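Local coordinates for protein 4-oxalocrotonate decarboxylase NahK (Pseudomonas putida, PDB 5D2K) that catalyses the metal-assisted decarboxylation of (3E)-2-oxohex-3-enedioate to 2-oxopent-4-enoate and carbon dioxide in naphthalene degradation, at residues I117-K122 / A137-V142; K122-G127 / I231-F236. The protein carries 1 engineered substitution. One frame throughout, in Å; residues are numbered along the deposited sequence.

Contact 1: residues I117-K122 / A137-V142; sequences ISVVTK and AAIDYV
V120 and Y141 are the hydrogen-bonded pair of two antiparallel strands, 117-121 and 139-142, whose axes approach to 4.6 Å, their directions 148° apart. V120 N gives its hydrogen to Y141 O at 3.0 Å, while V120 O accepts D140 N at 2.8 Å and, weakly, Y141 N. One residue facing two consecutive partners defines a classic beta bulge. The register accordingly slips by one, so T121 pairs with I139, and K122 N ends the ladder on A138 O at 2.7 Å. In this FAA-hydrolase-type fold, the magnesium ligands E114 and E116 precede 117-122 on strand 112-121, and E147 lies further on along strand 139-149.

V120 and Y141 project from the same sheet face and run alongside each other. V120 CB stands over one face of the Y141 ring, 4.0 Å from its centroid and 21° off the normal, a CH-pi contact displaced toward the CZ side of the rim. Y141 chi1 of 55°, with CG between backbone N and carbonyl carbon, places the ring there. On the other face, that of V119 and V142, the tip of I139 reaches V119, I139 CD1 lying 3.9 Å from V119 CG2; V217 and L214 of helix 213-225 pack there. K122, extended beyond CG, crosses D140 without a salt bridge, NZ staying 4.7 Å from OD1. One water donates to D140 OD2 and T121 O, a second to D140 O, held weakly by K122 NZ.

Contact 2: residues K122-G127 / I231-F236; sequences KAPLHG and IPAGTF. With EDO (1,2-ethanediol), chain G.
L125 and I231 grip each other through a reciprocal pair of backbone hydrogen bonds, the evidence for a single antiparallel bridge between two loop segments, the second ending where strand 236-238 begins. L125 N reaches I231 O at 2.9 Å, and I231 N returns the bond to L125 O with an N-H...O angle of 166°. I231 O also meets P124 CA at 3.3 Å in a CA-H...O contact and lies within hydrogen-bonding reach of a water that also reaches A123 O, though that water has more acceptors around it than protons to give.

In the I231 side chain, CB is 3.8 Å from L125 O and 4.2 Å from L125 CB. I231 CG1 is still 4.0 Å from L125 O. CD1 returns to L125 CB, and the side chain as a whole packs on L220, A221 and L224 of helix 213-225, which also receives L125 through V217. At the other end A233 CB lies 3.7 Å from A123 N. H126 ND1 binds an ethanediol, probably from the crystallisation liquor, at the edge of its ring.

P232-T235 form a type II beta turn, with G234 at the third position in the positive-phi conformation (89°) usual there; T235 OG1 bonds back to P232 O.

Following the chain, strand 112-121 supplies the first segment of contact 1 and runs through K122, shared by both contacts, into the first segment of contact 2. The chain then passes helix 132-135 and returns at 137-142, where contact 1 closes a 14-residue connection. Contact 2 closes a far longer excursion, 103 residues, when 231-236 arrives after helix 213-225. Since the segments alternate, the two closures cross. They also touch: T121 N lies 3.0 Å from T235 O, a probable hydrogen bond. Contact 1 ties strand 112-121 to strand 139-149, and contact 2 ties the loop after strand 112-121 to the lead-in of strand 236-238.

Contact 1: residues I117-K122 / A137-V142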
# COMPACT_ATOMS: atom_id res chain seq x y z
N ILE A 117 9.00 -4.40 0.75
CA ILE A 117 10.21 -3.63 0.56
C ILE A 117 9.85 -2.36 -0.23
O ILE A 117 9.10 -2.40 -1.22
CB ILE A 117 11.34 -4.46 -0.13
CG1 ILE A 117 12.68 -3.70 -0.11
CG2 ILE A 117 10.96 -4.87 -1.53
CD1 ILE A 117 13.26 -3.47 1.31
N SER A 118 10.31 -1.23 0.28
CA SER A 118 10.04 0.04 -0.37
C SER A 118 11.29 0.59 -1.02
O SER A 118 12.41 0.21 -0.69
CB SER A 118 9.52 1.07 0.64
OG SER A 118 8.37 0.59 1.28
N VAL A 119 11.07 1.52 -1.95
CA VAL A 119 12.17 2.25 -2.59
C VAL A 119 11.90 3.74 -2.50
O VAL A 119 10.76 4.17 -2.37
CB VAL A 119 12.37 1.85 -4.08
CG1 VAL A 119 12.72 0.38 -4.20
CG2 VAL A 119 11.14 2.20 -4.92
N VAL A 120 12.98 4.52 -2.54
CA VAL A 120 12.86 5.96 -2.75
C VAL A 120 13.54 6.27 -4.07
O VAL A 120 14.65 5.82 -4.31
CB VAL A 120 13.51 6.77 -1.59
CG1 VAL A 120 13.64 8.24 -1.95
CG2 VAL A 120 12.66 6.63 -0.34
N THR A 121 12.86 7.01 -4.94
CA THR A 121 13.42 7.30 -6.26
C THR A 121 14.25 8.58 -6.25
O THR A 121 14.07 9.42 -5.37
CB THR A 121 12.31 7.45 -7.32
OG1 THR A 121 11.55 8.65 -7.07
CG2 THR A 121 11.39 6.24 -7.32
N LYS A 122 15.14 8.71 -7.23
CA LYS A 122 15.93 9.95 -7.38
C LYS A 122 15.84 10.57 -8.77
O LYS A 122 16.56 11.51 -9.08
CB LYS A 122 17.40 9.70 -7.02
CG LYS A 122 18.08 8.56 -7.77
CD LYS A 122 19.54 8.46 -7.36
CE LYS A 122 20.22 7.26 -7.98
NZ LYS A 122 21.68 7.26 -7.66
N ALA A 137 18.01 2.75 -12.58
CA ALA A 137 18.86 3.89 -12.23
C ALA A 137 18.10 4.96 -11.45
O ALA A 137 18.71 5.81 -10.80
CB ALA A 137 19.46 4.49 -13.48
N ALA A 138 16.78 4.91 -11.52
CA ALA A 138 15.95 5.87 -10.79
C ALA A 138 15.83 5.53 -9.30
O ALA A 138 15.32 6.35 -8.53
CB ALA A 138 14.58 5.96 -11.43
N ILE A 139 16.30 4.36 -8.88
CA ILE A 139 16.21 3.97 -7.47
C ILE A 139 17.38 4.53 -6.67
O ILE A 139 18.54 4.27 -6.98
CB ILE A 139 16.18 2.44 -7.30
CG1 ILE A 139 15.04 1.83 -8.12
CG2 ILE A 139 16.04 2.08 -5.81
CD1 ILE A 139 13.68 2.47 -7.86
N ASP A 140 17.05 5.29 -5.62
CA ASP A 140 18.06 5.89 -4.74
C ASP A 140 18.48 4.88 -3.68
O ASP A 140 19.66 4.54 -3.56
CB ASP A 140 17.47 7.16 -4.10
CG ASP A 140 18.53 8.10 -3.55
OD1 ASP A 140 19.70 7.70 -3.46
OD2 ASP A 140 18.16 9.25 -3.21
N TYR A 141 17.52 4.39 -2.91
CA TYR A 141 17.80 3.39 -1.89
C TYR A 141 16.53 2.61 -1.54
O TYR A 141 15.44 2.92 -2.03
CB TYR A 141 18.41 4.04 -0.64
CG TYR A 141 17.59 5.16 -0.03
CD1 TYR A 141 17.68 6.46 -0.51
CD2 TYR A 141 16.74 4.91 1.05
CE1 TYR A 141 16.93 7.49 0.05
CE2 TYR A 141 15.99 5.93 1.62
CZ TYR A 141 16.09 7.22 1.11
OH TYR A 141 15.34 8.22 1.68
N VAL A 142 16.69 1.57 -0.72
CA VAL A 142 15.58 0.69 -0.37
C VAL A 142 15.31 0.78 1.14
O VAL A 142 16.22 1.09 1.91
CB VAL A 142 15.88 -0.76 -0.78
CG1 VAL A 142 16.35 -0.79 -2.24
CG2 VAL A 142 16.91 -1.38 0.15
O HOH W 1 15.90 10.70 -3.62
O HOH W 2 21.81 6.06 -4.53

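Contact 2: residues K122-G127 / I231-F236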
# COMPACT_ATOMS: atom_id res chain seq x y z
N LYS A 122 15.14 8.71 -7.23
CA LYS A 122 15.93 9.95 -7.38
C LYS A 122 15.84 10.57 -8.77
O LYS A 122 16.56 11.51 -9.08
CB LYS A 122 17.40 9.70 -7.02
CG LYS A 122 18.08 8.56 -7.77
CD LYS A 122 19.54 8.46 -7.36
CE LYS A 122 20.22 7.26 -7.98
NZ LYS A 122 21.68 7.26 -7.66
N ALA A 123 14.96 10.03 -9.61
CA ALA A 123 14.69 10.57 -10.94
C ALA A 123 13.25 10.28 -11.30
O ALA A 123 12.71 9.28 -10.85
CB ALA A 123 15.64 9.96 -11.97
N PRO A 124 12.62 11.14 -12.10
CA PRO A 124 11.22 10.87 -12.44
C PRO A 124 11.04 9.62 -13.29
O PRO A 124 11.92 9.26 -14.10
CB PRO A 124 10.78 12.11 -13.22
CG PRO A 124 12.03 12.81 -13.62
CD PRO A 124 13.13 12.39 -12.71
N LEU A 125 9.91 8.95 -13.09
CA LEU A 125 9.55 7.80 -13.91
C LEU A 125 8.20 8.00 -14.57
O LEU A 125 7.21 8.35 -13.90
CB LEU A 125 9.55 6.52 -13.06
CG LEU A 125 10.91 6.03 -12.58
CD1 LEU A 125 10.72 4.99 -11.50
CD2 LEU A 125 11.69 5.44 -13.75
N HIS A 126 8.16 7.75 -15.87
CA HIS A 126 6.96 7.95 -16.69
C HIS A 126 6.56 6.68 -17.45
O HIS A 126 7.41 5.96 -17.97
CB HIS A 126 7.17 9.06 -17.73
CG HIS A 126 7.43 10.41 -17.15
ND1 HIS A 126 6.47 11.39 -17.08
CD2 HIS A 126 8.56 10.97 -16.63
CE1 HIS A 126 6.98 12.48 -16.54
NE2 HIS A 126 8.25 12.25 -16.26
N GLY A 127 5.26 6.42 -17.51
CA GLY A 127 4.72 5.50 -18.49
C GLY A 127 4.16 6.34 -19.63
O GLY A 127 4.29 7.56 -19.63
N ILE A 231 5.59 9.30 -11.63
CA ILE A 231 6.26 9.24 -10.34
C ILE A 231 7.35 10.29 -10.26
O ILE A 231 8.39 10.16 -10.91
CB ILE A 231 6.91 7.85 -10.11
CG1 ILE A 231 5.93 6.72 -10.44
CG2 ILE A 231 7.41 7.74 -8.67
CD1 ILE A 231 6.59 5.33 -10.37
N PRO A 232 7.14 11.36 -9.48
CA PRO A 232 8.20 12.36 -9.37
C PRO A 232 9.46 11.82 -8.68
O PRO A 232 9.40 10.86 -7.91
CB PRO A 232 7.55 13.46 -8.51
CG PRO A 232 6.07 13.24 -8.66
CD PRO A 232 5.91 11.75 -8.76
N ALA A 233 10.61 12.42 -8.99
CA ALA A 233 11.82 12.13 -8.23
C ALA A 233 11.56 12.34 -6.75
O ALA A 233 10.86 13.29 -6.37
CB ALA A 233 12.97 13.00 -8.70
N GLY A 234 12.12 11.47 -5.93
CA GLY A 234 12.03 11.60 -4.49
C GLY A 234 10.82 10.94 -3.87
O GLY A 234 10.49 11.20 -2.72
N THR A 235 10.15 10.08 -4.64
CA THR A 235 8.95 9.42 -4.15
C THR A 235 9.26 8.11 -3.42
O THR A 235 10.04 7.29 -3.90
CB THR A 235 7.97 9.13 -5.31
OG1 THR A 235 7.65 10.37 -5.98
CG2 THR A 235 6.66 8.49 -4.80
N PHE A 236 8.63 7.94 -2.27
CA PHE A 236 8.67 6.70 -1.49
C PHE A 236 7.58 5.77 -2.03
O PHE A 236 6.43 6.17 -2.13
CB PHE A 236 8.47 7.02 -0.01
CG PHE A 236 8.32 5.83 0.91
CD1 PHE A 236 9.43 5.20 1.43
CD2 PHE A 236 7.07 5.42 1.33
CE1 PHE A 236 9.29 4.14 2.33
CE2 PHE A 236 6.92 4.37 2.22
CZ PHE A 236 8.04 3.72 2.71
C1 EDO G . 2.09 10.50 -18.64
O1 EDO G . 2.15 9.74 -19.85
C2 EDO G . 3.48 10.53 -18.03
O2 EDO G . 3.98 11.87 -18.00
O HOH W 3 10.38 8.44 -9.62